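Local coordinates for protein N-alpha-acetyltransferase (Sulfolobus solfataricus P2, PDB 4R3L) that transfers the acetyl group of acetyl-CoA to the free alpha-amino group at the N-terminus of proteins, preferring those that begin with serine, at residues G50-V55 with K113-D118; P68-G73 with L83-H88; G73-K78 with A121-L126; K146-K151 with A160-R165. All blocks are in the same frame, centred on the assembly; numbering follows the deposited sequence.

Interaction 1. Residues G50-V55 with K113-D118; sequences GLAFFV and KSMKND
Ser-114 fills the tight part of this contact, its hydroxyl set against the backbone where Leu-51 runs into Ala-52. A chi1 of 169° swings Ser-114 OG away from its backbone N and lays it 3.0 Å from Leu-51 O and 3.4 Å from Ala-52 CB. The hydroxyl proton goes elsewhere: Ser-114 OG donates within the helix to Asp-118 OD2, one turn on at 2.7 Å, and the carboxylate receives it on the lone pair away from its other oxygen. Ala-52 CB also meets Met-115 CG, at 4.2 Å, and the Phe-54 ring turns an edge to Ser-114 CB. Here the helix 103-119 of the GNAT fold lies against the short 3-10 turn that leads from helix 39-49 into strand 54-58; Ala-52 O takes a hydrogen bond from Ser-111 OG of the helix, and Pro-68 of the next strand packs on both Ala-52 and Met-115. The solvent side is looser. There the side chains of Leu-51 and Asp-118 cross at about a right angle, with Leu-51 CD1 3.9 Å from Asp-118 CG and Leu-51 CB 3.6 Å from Asp-118 OD2, an aliphatic branch lying against a carboxylate with both residues exposed.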
loop_
_atom_site.group_PDB
_atom_site.type_symbol
_atom_site.label_atom_id
_atom_site.label_comp_id
_atom_site.label_asym_id
_atom_site.label_seq_id
_atom_site.Cartn_x
_atom_site.Cartn_y
_atom_site.Cartn_z
ATOM N N GLY A 50 5.637 -11.441 -0.180
ATOM C CA GLY A 50 6.881 -10.738 0.048
ATOM C C GLY A 50 7.514 -10.102 -1.175
ATOM O O GLY A 50 8.232 -9.123 -1.042
ATOM N N LEU A 51 7.255 -10.644 -2.357
ATOM C CA LEU A 51 7.882 -10.106 -3.564
ATOM C C LEU A 51 7.402 -8.696 -3.875
ATOM O O LEU A 51 8.098 -7.932 -4.575
ATOM C CB LEU A 51 7.625 -11.022 -4.756
ATOM C CG LEU A 51 8.293 -12.389 -4.581
ATOM C CD1 LEU A 51 7.898 -13.327 -5.690
ATOM C CD2 LEU A 51 9.800 -12.202 -4.542
ATOM N N ALA A 52 6.234 -8.337 -3.344
ATOM C CA ALA A 52 5.673 -7.002 -3.588
ATOM C C ALA A 52 5.733 -6.102 -2.339
ATOM O O ALA A 52 5.169 -4.990 -2.332
ATOM C CB ALA A 52 4.211 -7.126 -4.106
ATOM N N PHE A 53 6.444 -6.573 -1.308
ATOM C CA PHE A 53 6.577 -5.886 -0.018
ATOM C C PHE A 53 7.948 -5.202 -0.011
ATOM O O PHE A 53 8.995 -5.864 0.081
ATOM C CB PHE A 53 6.480 -6.921 1.143
ATOM C CG PHE A 53 6.188 -6.356 2.517
ATOM C CD1 PHE A 53 5.420 -7.118 3.424
ATOM C CD2 PHE A 53 6.610 -5.094 2.909
ATOM C CE1 PHE A 53 5.136 -6.629 4.697
ATOM C CE2 PHE A 53 6.313 -4.603 4.189
ATOM C CZ PHE A 53 5.574 -5.378 5.075
ATOM N N PHE A 54 7.964 -3.883 -0.129
ATOM C CA PHE A 54 9.229 -3.177 -0.199
ATOM C C PHE A 54 9.452 -2.239 0.978
ATOM O O PHE A 54 8.502 -1.756 1.595
ATOM C CB PHE A 54 9.305 -2.387 -1.506
ATOM C CG PHE A 54 9.462 -3.243 -2.732
ATOM C CD1 PHE A 54 10.735 -3.539 -3.226
ATOM C CD2 PHE A 54 8.361 -3.728 -3.417
ATOM C CE1 PHE A 54 10.885 -4.317 -4.374
ATOM C CE2 PHE A 54 8.512 -4.518 -4.550
ATOM C CZ PHE A 54 9.771 -4.809 -5.029
ATOM N N VAL A 55 10.722 -1.979 1.271
ATOM C CA VAL A 55 11.093 -0.933 2.213
ATOM C C VAL A 55 11.996 0.084 1.524
ATOM O O VAL A 55 12.666 -0.241 0.553
ATOM C CB VAL A 55 11.824 -1.490 3.447
ATOM C CG1 VAL A 55 10.844 -2.259 4.382
ATOM C CG2 VAL A 55 13.009 -2.360 3.023
ATOM N N LYS A 113 4.873 -3.273 -9.998
ATOM C CA LYS A 113 5.603 -4.089 -10.963
ATOM C C LYS A 113 5.614 -5.547 -10.519
ATOM O O LYS A 113 5.447 -6.443 -11.336
ATOM C CB LYS A 113 7.034 -3.568 -11.139
ATOM C CG LYS A 113 7.846 -4.290 -12.216
ATOM C CD LYS A 113 9.188 -3.588 -12.451
ATOM C CE LYS A 113 9.972 -4.257 -13.582
ATOM N NZ LYS A 113 11.282 -3.596 -13.861
ATOM N N SER A 114 5.795 -5.784 -9.219
ATOM C CA SER A 114 5.756 -7.140 -8.706
ATOM C C SER A 114 4.339 -7.736 -8.725
ATOM O O SER A 114 4.162 -8.901 -9.046
ATOM C CB SER A 114 6.323 -7.195 -7.278
ATOM O OG SER A 114 6.040 -8.466 -6.699
ATOM N N MET A 115 3.336 -6.952 -8.353
ATOM C CA MET A 115 1.953 -7.411 -8.455
ATOM C C MET A 115 1.643 -7.875 -9.882
ATOM O O MET A 115 1.050 -8.936 -10.095
ATOM C CB MET A 115 0.988 -6.303 -8.050
ATOM C CG MET A 115 1.038 -5.949 -6.584
ATOM S SD MET A 115 0.043 -4.481 -6.325
ATOM C CE MET A 115 0.108 -4.321 -4.544
ATOM N N LYS A 116 2.074 -7.088 -10.860
ATOM C CA LYS A 116 1.857 -7.448 -12.254
ATOM C C LYS A 116 2.674 -8.666 -12.688
ATOM O O LYS A 116 2.130 -9.602 -13.265
ATOM C CB LYS A 116 2.182 -6.270 -13.176
ATOM C CG LYS A 116 1.774 -6.518 -14.625
ATOM C CD LYS A 116 2.125 -5.345 -15.533
ATOM C CE LYS A 116 3.616 -5.061 -15.499
ATOM N NZ LYS A 116 4.439 -6.288 -15.745
ATOM N N ASN A 117 3.974 -8.653 -12.412
ATOM C CA ASN A 117 4.882 -9.638 -13.001
ATOM C C ASN A 117 5.001 -10.925 -12.206
ATOM O O ASN A 117 5.107 -12.013 -12.776
ATOM C CB ASN A 117 6.275 -9.031 -13.181
ATOM C CG ASN A 117 6.323 -8.014 -14.299
ATOM O OD1 ASN A 117 5.437 -7.973 -15.155
ATOM N ND2 ASN A 117 7.361 -7.186 -14.301
ATOM N N ASP A 118 4.989 -10.795 -10.886
ATOM C CA ASP A 118 5.139 -11.941 -10.004
ATOM C C ASP A 118 3.803 -12.619 -9.716
ATOM O O ASP A 118 3.737 -13.837 -9.539
ATOM C CB ASP A 118 5.784 -11.514 -8.683
ATOM C CG ASP A 118 7.221 -11.087 -8.842
ATOM O OD1 ASP A 118 7.958 -11.780 -9.564
ATOM O OD2 ASP A 118 7.615 -10.061 -8.241
#

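Interaction 2. Residues P68-G73 with L83-H88; sequences PRIEWG and LVRKGH
Arg-69 and His-88 exchange backbone hydrogen bonds, as do Glu-71 with Lys-86 and Gly-73 with Val-84, the shortest of the six being Val-84 N to Gly-73 O, 2.7 Å. Between these rungs lie the non-hydrogen-bonded pairs Ile-70 with Gly-87 and Trp-72 with Arg-85, and the strands run antiparallel, 170° apart. The polar side chains centre on Glu-71. His-88 ND1 donates to Glu-71 OE2 at 2.9 Å; the carboxylate oxygen lies in the imidazole plane but is itself approached from above the carboxylate plane, the two planes being 72° apart. Arg-69 NH1, from the same strand, forms a salt bridge to Glu-71 OE2 at 3.1 Å, its hydrogen bond weak, while OE1 accepts from Tyr-125 OH. This is the hairpin of strands 61-72 and 83-94 in the GNAT sheet. His-88 and Glu-127 are zinc-binding residues, and here His-88 NE2 hydrogen-bonds to Glu-127 OE1; Glu-71 is placed to steady the imidazole's rotation, together with Glu-127 and the stacked Tyr-125 ring. Replacing Glu-71 by alanine would probably leave His-88 ND1, Arg-69 NH1 and Tyr-125 OH without their shared carboxylate, and the imidazole less firmly held. Apolar packing gathers on the Trp-72 side: Leu-83 CD1 reaches Trp-72 CZ2 at 3.6 Å, while Leu-83 CD2 comes over one face of the indole and also touches Gly-73. The bent chain of Arg-85 brings CD to 4.0 Å from Trp-72 CD1.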
loop_
_atom_site.group_PDB
_atom_site.type_symbol
_atom_site.label_atom_id
_atom_site.label_comp_id
_atom_site.label_asym_id
_atom_site.label_seq_id
_atom_site.Cartn_x
_atom_site.Cartn_y
_atom_site.Cartn_z
ATOM N N PRO A 68 1.685 -5.217 0.756
ATOM C CA PRO A 68 0.669 -5.617 -0.206
ATOM C C PRO A 68 -0.144 -6.823 0.251
ATOM O O PRO A 68 0.256 -7.530 1.185
ATOM C CB PRO A 68 1.513 -5.996 -1.426
ATOM C CG PRO A 68 2.662 -6.736 -0.776
ATOM C CD PRO A 68 2.936 -5.978 0.538
ATOM N N ARG A 69 -1.259 -7.053 -0.433
ATOM C CA ARG A 69 -2.012 -8.296 -0.313
ATOM C C ARG A 69 -2.428 -8.687 -1.722
ATOM O O ARG A 69 -2.851 -7.833 -2.496
ATOM C CB ARG A 69 -3.232 -8.121 0.593
ATOM C CG ARG A 69 -4.049 -9.381 0.794
ATOM C CD ARG A 69 -5.437 -8.997 1.273
ATOM N NE ARG A 69 -6.065 -10.045 2.056
ATOM C CZ ARG A 69 -7.342 -10.019 2.419
ATOM N NH1 ARG A 69 -8.110 -9.002 2.040
ATOM N NH2 ARG A 69 -7.848 -11.005 3.148
ATOM N N ILE A 70 -2.298 -9.961 -2.069
ATOM C CA ILE A 70 -2.661 -10.414 -3.405
ATOM C C ILE A 70 -3.981 -11.188 -3.332
ATOM O O ILE A 70 -4.144 -12.056 -2.466
ATOM C CB ILE A 70 -1.574 -11.295 -4.029
ATOM C CG1 ILE A 70 -0.245 -10.530 -4.120
ATOM C CG2 ILE A 70 -2.031 -11.774 -5.402
ATOM C CD1 ILE A 70 -0.344 -9.277 -4.990
ATOM N N GLU A 71 -4.921 -10.865 -4.219
ATOM C CA GLU A 71 -6.280 -11.417 -4.119
ATOM C C GLU A 71 -6.809 -11.943 -5.457
ATOM O O GLU A 71 -6.302 -11.587 -6.505
ATOM C CB GLU A 71 -7.231 -10.346 -3.582
ATOM C CG GLU A 71 -6.728 -9.661 -2.318
ATOM C CD GLU A 71 -7.517 -8.411 -1.963
ATOM O OE1 GLU A 71 -8.168 -7.833 -2.856
ATOM O OE2 GLU A 71 -7.476 -8.016 -0.786
ATOM N N TRP A 72 -7.820 -12.803 -5.412
ATOM C CA TRP A 72 -8.521 -13.204 -6.636
ATOM C C TRP A 72 -10.000 -13.008 -6.381
ATOM O O TRP A 72 -10.525 -13.465 -5.368
ATOM C CB TRP A 72 -8.212 -14.659 -7.027
ATOM C CG TRP A 72 -8.975 -15.099 -8.246
ATOM C CD1 TRP A 72 -8.764 -14.704 -9.544
ATOM C CD2 TRP A 72 -10.082 -16.002 -8.274
ATOM N NE1 TRP A 72 -9.684 -15.311 -10.375
ATOM C CE2 TRP A 72 -10.493 -16.108 -9.625
ATOM C CE3 TRP A 72 -10.766 -16.721 -7.296
ATOM C CZ2 TRP A 72 -11.564 -16.918 -10.006
ATOM C CZ3 TRP A 72 -11.823 -17.527 -7.682
ATOM C CH2 TRP A 72 -12.213 -17.619 -9.025
ATOM N N GLY A 73 -10.680 -12.290 -7.267
ATOM C CA GLY A 73 -12.071 -11.995 -7.000
ATOM C C GLY A 73 -12.630 -10.962 -7.944
ATOM O O GLY A 73 -11.999 -10.607 -8.932
ATOM N N LEU A 83 -14.301 -11.805 -12.593
ATOM C CA LEU A 83 -13.257 -12.283 -11.680
ATOM C C LEU A 83 -11.845 -11.991 -12.184
ATOM O O LEU A 83 -11.494 -12.352 -13.301
ATOM C CB LEU A 83 -13.406 -13.786 -11.440
ATOM C CG LEU A 83 -14.654 -14.213 -10.663
ATOM C CD1 LEU A 83 -14.880 -15.717 -10.786
ATOM C CD2 LEU A 83 -14.553 -13.807 -9.199
ATOM N N VAL A 84 -11.035 -11.347 -11.343
ATOM C CA VAL A 84 -9.681 -10.944 -11.722
ATOM C C VAL A 84 -8.689 -11.133 -10.571
ATOM O O VAL A 84 -9.079 -11.216 -9.403
ATOM C CB VAL A 84 -9.630 -9.456 -12.158
ATOM C CG1 VAL A 84 -10.493 -9.206 -13.389
ATOM C CG2 VAL A 84 -10.064 -8.550 -11.010
ATOM N N ARG A 85 -7.405 -11.207 -10.898
ATOM C CA ARG A 85 -6.359 -11.149 -9.875
ATOM C C ARG A 85 -6.097 -9.694 -9.503
ATOM O O ARG A 85 -5.939 -8.844 -10.385
ATOM C CB ARG A 85 -5.065 -11.800 -10.368
ATOM C CG ARG A 85 -5.229 -13.242 -10.796
ATOM C CD ARG A 85 -4.835 -14.182 -9.689
ATOM N NE ARG A 85 -3.452 -13.978 -9.267
ATOM C CZ ARG A 85 -2.781 -14.839 -8.511
ATOM N NH1 ARG A 85 -3.375 -15.956 -8.113
ATOM N NH2 ARG A 85 -1.522 -14.594 -8.157
ATOM N N LYS A 86 -6.061 -9.403 -8.205
ATOM C CA LYS A 86 -5.967 -8.024 -7.737
ATOM C C LYS A 86 -4.806 -7.850 -6.767
ATOM O O LYS A 86 -4.582 -8.706 -5.909
ATOM C CB LYS A 86 -7.264 -7.601 -7.030
ATOM C CG LYS A 86 -8.541 -7.844 -7.817
ATOM C CD LYS A 86 -9.777 -7.428 -7.018
ATOM C CE LYS A 86 -10.167 -8.458 -5.956
ATOM N NZ LYS A 86 -11.486 -8.106 -5.352
ATOM N N GLY A 87 -4.094 -6.733 -6.877
ATOM C CA GLY A 87 -3.114 -6.382 -5.868
ATOM C C GLY A 87 -3.723 -5.298 -4.999
ATOM O O GLY A 87 -4.354 -4.374 -5.492
ATOM N N HIS A 88 -3.561 -5.438 -3.693
ATOM C CA HIS A 88 -4.220 -4.565 -2.742
ATOM C C HIS A 88 -3.144 -3.947 -1.875
ATOM O O HIS A 88 -2.380 -4.672 -1.246
ATOM C CB HIS A 88 -5.223 -5.389 -1.920
ATOM C CG HIS A 88 -6.063 -4.594 -0.966
ATOM N ND1 HIS A 88 -7.027 -5.179 -0.179
ATOM C CD2 HIS A 88 -6.096 -3.267 -0.685
ATOM C CE1 HIS A 88 -7.623 -4.248 0.552
ATOM N NE2 HIS A 88 -7.071 -3.084 0.270
#

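Interaction 3. Residues G73-K78 with A121-L126; sequences GFSNIK and AEEIYL
Ser-75 and Asn-76 meet Glu-123 where the loop between strands 61-72 and 83-94 folds over the start of strand 123-129 of the GNAT sheet, and the loop is shaped by an ST turn. Ser-75 OG accepts from Ile-77 N at 3.1 Å to make that turn, and from Lys-78 N at 3.0 Å, which extends it to an ST motif. Its chi1 of 170° turns the hydroxyl to where it can serve both amides and still give a weak hydrogen bond from Ser-75 OG to Glu-123 OE2 at 3.5 Å. Ser-75 is known to modulate the multiple conformations of the loop regions and to contribute to thermostability, which is consistent with this role inside the loop. The main bond across the contact is Asn-76 N to Glu-123 OE2, 3.1 Å long and nearly straight at 164°; it uses the syn lone pair of the carboxylate oxygen. One oxygen of Glu-123 therefore faces both a backbone amide and a hydroxyl of the loop. Charge adds a long salt bridge, Lys-78 NZ to Glu-122 OE2 at 3.6 Å, at the edge of the contact. Van der Waals contact comes from Ile-77, whose side chain runs counter to that of Glu-123 and brings Ile-77 CD1 to 4.0 Å from the aliphatic Glu-123 CB, while Ile-77 CG1 lies beside the carboxylate, 3.8 Å from Glu-123 OE1.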
loop_
_atom_site.group_PDB
_atom_site.type_symbol
_atom_site.label_atom_id
_atom_site.label_comp_id
_atom_site.label_asym_id
_atom_site.label_seq_id
_atom_site.Cartn_x
_atom_site.Cartn_y
_atom_site.Cartn_z
ATOM N N GLY A 73 -10.680 -12.290 -7.267
ATOM C CA GLY A 73 -12.071 -11.995 -7.000
ATOM C C GLY A 73 -12.630 -10.962 -7.944
ATOM O O GLY A 73 -11.999 -10.607 -8.932
ATOM N N PHE A 74 -13.824 -10.486 -7.623
ATOM C CA PHE A 74 -14.516 -9.551 -8.476
ATOM C C PHE A 74 -13.739 -8.235 -8.612
ATOM O O PHE A 74 -13.234 -7.681 -7.637
ATOM C CB PHE A 74 -15.929 -9.304 -7.949
ATOM C CG PHE A 74 -16.819 -10.519 -8.033
ATOM C CD1 PHE A 74 -17.167 -11.052 -9.266
ATOM C CD2 PHE A 74 -17.278 -11.137 -6.888
ATOM C CE1 PHE A 74 -17.982 -12.173 -9.348
ATOM C CE2 PHE A 74 -18.100 -12.259 -6.965
ATOM C CZ PHE A 74 -18.441 -12.777 -8.201
ATOM N N SER A 75 -13.631 -7.771 -9.851
ATOM C CA SER A 75 -13.003 -6.495 -10.162
ATOM C C SER A 75 -13.779 -5.345 -9.534
ATOM O O SER A 75 -15.006 -5.387 -9.463
ATOM C CB SER A 75 -12.918 -6.312 -11.679
ATOM O OG SER A 75 -12.531 -4.990 -12.005
ATOM N N ASN A 76 -13.077 -4.323 -9.055
ATOM C CA ASN A 76 -13.763 -3.150 -8.521
ATOM C C ASN A 76 -13.664 -1.998 -9.502
ATOM O O ASN A 76 -14.000 -0.860 -9.181
ATOM C CB ASN A 76 -13.202 -2.754 -7.155
ATOM C CG ASN A 76 -11.700 -2.732 -7.131
ATOM O OD1 ASN A 76 -11.074 -2.112 -7.983
ATOM N ND2 ASN A 76 -11.108 -3.413 -6.155
ATOM N N ILE A 77 -13.197 -2.313 -10.703
ATOM C CA ILE A 77 -13.171 -1.357 -11.797
ATOM C C ILE A 77 -14.297 -1.651 -12.784
ATOM O O ILE A 77 -14.993 -0.743 -13.234
ATOM C CB ILE A 77 -11.822 -1.373 -12.537
ATOM C CG1 ILE A 77 -10.678 -1.125 -11.548
ATOM C CG2 ILE A 77 -11.817 -0.330 -13.640
ATOM C CD1 ILE A 77 -9.306 -0.913 -12.198
ATOM N N LYS A 78 -14.488 -2.926 -13.098
ATOM C CA LYS A 78 -15.473 -3.326 -14.101
ATOM C C LYS A 78 -16.922 -3.178 -13.632
ATOM O O LYS A 78 -17.261 -3.490 -12.488
ATOM C CB LYS A 78 -15.211 -4.766 -14.538
ATOM C CG LYS A 78 -14.141 -4.884 -15.605
ATOM C CD LYS A 78 -13.751 -6.331 -15.853
ATOM C CE LYS A 78 -12.745 -6.437 -16.985
ATOM N NZ LYS A 78 -11.593 -5.516 -16.792
ATOM N N ALA A 121 -1.401 -9.805 -11.300
ATOM C CA ALA A 121 -2.479 -8.879 -10.990
ATOM C C ALA A 121 -2.890 -8.051 -12.208
ATOM O O ALA A 121 -2.043 -7.644 -13.013
ATOM C CB ALA A 121 -2.068 -7.964 -9.837
ATOM N N GLU A 122 -4.188 -7.796 -12.331
ATOM C CA GLU A 122 -4.739 -7.030 -13.447
ATOM C C GLU A 122 -5.126 -5.622 -12.987
ATOM O O GLU A 122 -5.302 -4.703 -13.795
ATOM C CB GLU A 122 -5.941 -7.790 -14.048
ATOM C CG GLU A 122 -6.833 -7.016 -15.017
ATOM C CD GLU A 122 -7.925 -6.218 -14.310
ATOM O OE1 GLU A 122 -8.187 -6.487 -13.117
ATOM O OE2 GLU A 122 -8.511 -5.316 -14.947
ATOM N N GLU A 123 -5.241 -5.446 -11.670
ATOM C CA GLU A 123 -5.511 -4.131 -11.111
ATOM C C GLU A 123 -4.835 -3.977 -9.758
ATOM O O GLU A 123 -4.499 -4.964 -9.114
ATOM C CB GLU A 123 -7.012 -3.891 -10.978
ATOM C CG GLU A 123 -7.735 -4.823 -10.007
ATOM C CD GLU A 123 -8.971 -4.165 -9.418
ATOM O OE1 GLU A 123 -8.820 -3.078 -8.821
ATOM O OE2 GLU A 123 -10.087 -4.711 -9.558
ATOM N N ILE A 124 -4.608 -2.734 -9.349
ATOM C CA ILE A 124 -4.106 -2.457 -8.011
ATOM C C ILE A 124 -5.118 -1.528 -7.380
ATOM O O ILE A 124 -5.649 -0.652 -8.049
ATOM C CB ILE A 124 -2.682 -1.822 -8.010
ATOM C CG1 ILE A 124 -2.273 -1.414 -6.595
ATOM C CG2 ILE A 124 -2.622 -0.578 -8.904
ATOM C CD1 ILE A 124 -0.828 -0.977 -6.453
ATOM N N TYR A 125 -5.428 -1.735 -6.107
ATOM C CA TYR A 125 -6.304 -0.800 -5.432
ATOM C C TYR A 125 -5.955 -0.648 -3.962
ATOM O O TYR A 125 -5.116 -1.376 -3.416
ATOM C CB TYR A 125 -7.767 -1.233 -5.573
ATOM C CG TYR A 125 -8.165 -2.408 -4.702
ATOM C CD1 TYR A 125 -8.898 -2.216 -3.539
ATOM C CD2 TYR A 125 -7.814 -3.704 -5.046
ATOM C CE1 TYR A 125 -9.278 -3.270 -2.754
ATOM C CE2 TYR A 125 -8.195 -4.780 -4.255
ATOM C CZ TYR A 125 -8.922 -4.552 -3.112
ATOM O OH TYR A 125 -9.298 -5.607 -2.320
ATOM N N LEU A 126 -6.611 0.315 -3.332
ATOM C CA LEU A 126 -6.342 0.651 -1.948
ATOM C C LEU A 126 -7.503 1.448 -1.405
ATOM O O LEU A 126 -8.365 1.898 -2.163
ATOM C CB LEU A 126 -5.042 1.452 -1.830
ATOM C CG LEU A 126 -4.999 2.724 -2.686
ATOM C CD1 LEU A 126 -5.631 3.954 -2.001
ATOM C CD2 LEU A 126 -3.577 3.035 -3.125
#

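Interaction 4. Residues K146-K151 with A160-R165; sequences KVKVLK and AYLMAR
Lys-146 lies over the face of Tyr-161, its chain extended beyond CG. From CB, Lys-146 CG lies beside Met-163, 4.0 Å from Met-163 CE; CD then sits over the centre of the phenol, 3.9 Å from the ring centroid, as a CH-pi contact. CE follows at 3.9 Å from Tyr-161 CE2, and NZ ends off-centre in a cation-pi contact, 4.5 Å from the centroid, with Glu-140 as a weak, long ion-pair partner. Val-149 CG2 meets the ring at its edge. A serine in place of Tyr-161 would probably strip CD, CE and NZ of the ring beneath them, leaving the outer lysine chain less fixed and Val-149 CG2 without the ring edge. At the bulge, Val-147 CG2 is pressed tightly on Leu-162 CD2 at 3.5 Å. Leu-162 O receives both Val-147 N, at 2.8 Å, and Lys-148 N, more weakly. Two successive residues facing one define a classic beta bulge, here in the hairpin of strands 145-150 and 160-166 at the edge of the GNAT sheet.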
loop_
_atom_site.group_PDB
_atom_site.type_symbol
_atom_site.label_atom_id
_atom_site.label_comp_id
_atom_site.label_asym_id
_atom_site.label_seq_id
_atom_site.Cartn_x
_atom_site.Cartn_y
_atom_site.Cartn_z
ATOM N N LYS A 146 -10.748 7.363 -8.216
ATOM C CA LYS A 146 -11.718 7.098 -7.148
ATOM C C LYS A 146 -12.869 6.274 -7.708
ATOM O O LYS A 146 -13.708 6.811 -8.422
ATOM C CB LYS A 146 -12.250 8.408 -6.548
ATOM C CG LYS A 146 -11.203 9.314 -5.910
ATOM C CD LYS A 146 -11.780 10.708 -5.627
ATOM C CE LYS A 146 -10.723 11.645 -5.047
ATOM N NZ LYS A 146 -11.182 13.071 -4.904
ATOM N N VAL A 147 -12.920 4.979 -7.412
ATOM C CA VAL A 147 -13.900 4.113 -8.073
ATOM C C VAL A 147 -15.089 3.740 -7.192
ATOM O O VAL A 147 -16.159 3.423 -7.710
ATOM C CB VAL A 147 -13.259 2.799 -8.608
ATOM C CG1 VAL A 147 -12.130 3.110 -9.577
ATOM C CG2 VAL A 147 -12.755 1.941 -7.487
ATOM N N LYS A 148 -14.906 3.765 -5.873
ATOM C CA LYS A 148 -16.005 3.546 -4.926
ATOM C C LYS A 148 -15.820 4.406 -3.682
ATOM O O LYS A 148 -14.721 4.883 -3.396
ATOM C CB LYS A 148 -16.113 2.070 -4.514
ATOM C CG LYS A 148 -16.358 1.096 -5.662
ATOM C CD LYS A 148 -17.104 -0.157 -5.213
ATOM C CE LYS A 148 -16.264 -1.022 -4.295
ATOM N NZ LYS A 148 -16.859 -2.379 -4.126
ATOM N N VAL A 149 -16.899 4.611 -2.936
ATOM C CA VAL A 149 -16.777 5.282 -1.649
ATOM C C VAL A 149 -17.243 4.357 -0.543
ATOM O O VAL A 149 -18.441 4.161 -0.354
ATOM C CB VAL A 149 -17.573 6.591 -1.605
ATOM C CG1 VAL A 149 -17.524 7.196 -0.207
ATOM C CG2 VAL A 149 -17.023 7.562 -2.632
ATOM N N LEU A 150 -16.292 3.767 0.174
ATOM C CA LEU A 150 -16.632 2.857 1.254
ATOM C C LEU A 150 -17.115 3.661 2.455
ATOM O O LEU A 150 -16.328 4.245 3.197
ATOM C CB LEU A 150 -15.433 1.977 1.617
ATOM C CG LEU A 150 -14.819 1.233 0.428
ATOM C CD1 LEU A 150 -13.832 0.187 0.912
ATOM C CD2 LEU A 150 -15.889 0.589 -0.442
ATOM N N LYS A 151 -18.430 3.707 2.642
ATOM C CA LYS A 151 -18.986 4.514 3.718
ATOM C C LYS A 151 -18.670 3.914 5.095
ATOM O O LYS A 151 -18.831 2.707 5.312
ATOM C CB LYS A 151 -20.495 4.670 3.521
ATOM C CG LYS A 151 -20.851 5.322 2.193
ATOM C CD LYS A 151 -22.169 4.806 1.641
ATOM C CE LYS A 151 -22.555 5.531 0.361
ATOM N NZ LYS A 151 -21.474 5.440 -0.672
ATOM N N ALA A 160 -13.926 6.171 3.337
ATOM C CA ALA A 160 -12.741 5.938 2.512
ATOM C C ALA A 160 -13.078 6.059 1.034
ATOM O O ALA A 160 -14.175 5.720 0.608
ATOM C CB ALA A 160 -12.156 4.569 2.777
ATOM N N TYR A 161 -12.120 6.535 0.250
ATOM C CA TYR A 161 -12.194 6.341 -1.180
ATOM C C TYR A 161 -11.562 5.006 -1.507
ATOM O O TYR A 161 -10.462 4.734 -1.047
ATOM C CB TYR A 161 -11.445 7.437 -1.944
ATOM C CG TYR A 161 -12.022 8.826 -1.855
ATOM C CD1 TYR A 161 -13.296 9.105 -2.325
ATOM C CD2 TYR A 161 -11.263 9.876 -1.352
ATOM C CE1 TYR A 161 -13.811 10.387 -2.258
ATOM C CE2 TYR A 161 -11.767 11.156 -1.285
ATOM C CZ TYR A 161 -13.042 11.408 -1.736
ATOM O OH TYR A 161 -13.539 12.698 -1.662
ATOM N N LEU A 162 -12.227 4.186 -2.310
ATOM C CA LEU A 162 -11.550 3.051 -2.926
ATOM C C LEU A 162 -10.940 3.551 -4.229
ATOM O O LEU A 162 -11.655 3.917 -5.156
ATOM C CB LEU A 162 -12.497 1.878 -3.191
ATOM C CG LEU A 162 -11.803 0.517 -3.399
ATOM C CD1 LEU A 162 -12.759 -0.629 -3.115
ATOM C CD2 LEU A 162 -11.245 0.353 -4.807
ATOM N N MET A 163 -9.617 3.590 -4.288
ATOM C CA MET A 163 -8.951 4.084 -5.477
ATOM C C MET A 163 -8.295 2.914 -6.182
ATOM O O MET A 163 -7.743 2.022 -5.532
ATOM C CB MET A 163 -7.965 5.173 -5.091
ATOM C CG MET A 163 -8.694 6.373 -4.480
ATOM S SD MET A 163 -7.645 7.795 -4.294
ATOM C CE MET A 163 -7.351 8.214 -6.015
ATOM N N ALA A 164 -8.400 2.885 -7.504
ATOM C CA ALA A 164 -7.940 1.728 -8.253
ATOM C C ALA A 164 -7.399 2.120 -9.609
ATOM O O ALA A 164 -7.740 3.170 -10.155
ATOM C CB ALA A 164 -9.051 0.724 -8.422
ATOM N N ARG A 165 -6.560 1.261 -10.156
ATOM C CA ARG A 165 -6.170 1.430 -11.549
ATOM C C ARG A 165 -5.764 0.090 -12.136
ATOM O O ARG A 165 -5.279 -0.792 -11.416
ATOM C CB ARG A 165 -5.037 2.447 -11.678
ATOM C CG ARG A 165 -3.823 2.143 -10.840
ATOM C CD ARG A 165 -2.582 2.825 -11.423
ATOM N NE ARG A 165 -2.101 2.105 -12.594
ATOM C CZ ARG A 165 -1.031 2.442 -13.310
ATOM N NH1 ARG A 165 -0.311 3.509 -12.987
ATOM N NH2 ARG A 165 -0.683 1.705 -14.352
#

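All four contacts reach one mixed sheet. Interactions 2 and 4 are antiparallel hairpins built on backbone ladders; interaction 1 seats a helix on the turn that enters strand 54-58, and interaction 3 folds a loop over strand 123-129. Interactions 2 and 3 share Gly-73, their centres about 7 Å apart. Interaction 1 reaches the first hairpin through Met-115, which packs on Pro-68 and Gly-87. Interaction 4 joins interaction 3 by backbone bonds between strands 123-129 and 160-166. Each is part core, part surface: the buried ends are polar in interactions 2 and 3, at His-88 and Glu-123, and largely apolar in interaction 4, at Leu-162, whereas Leu-51 with Asp-118 and Lys-146 form exposed rims.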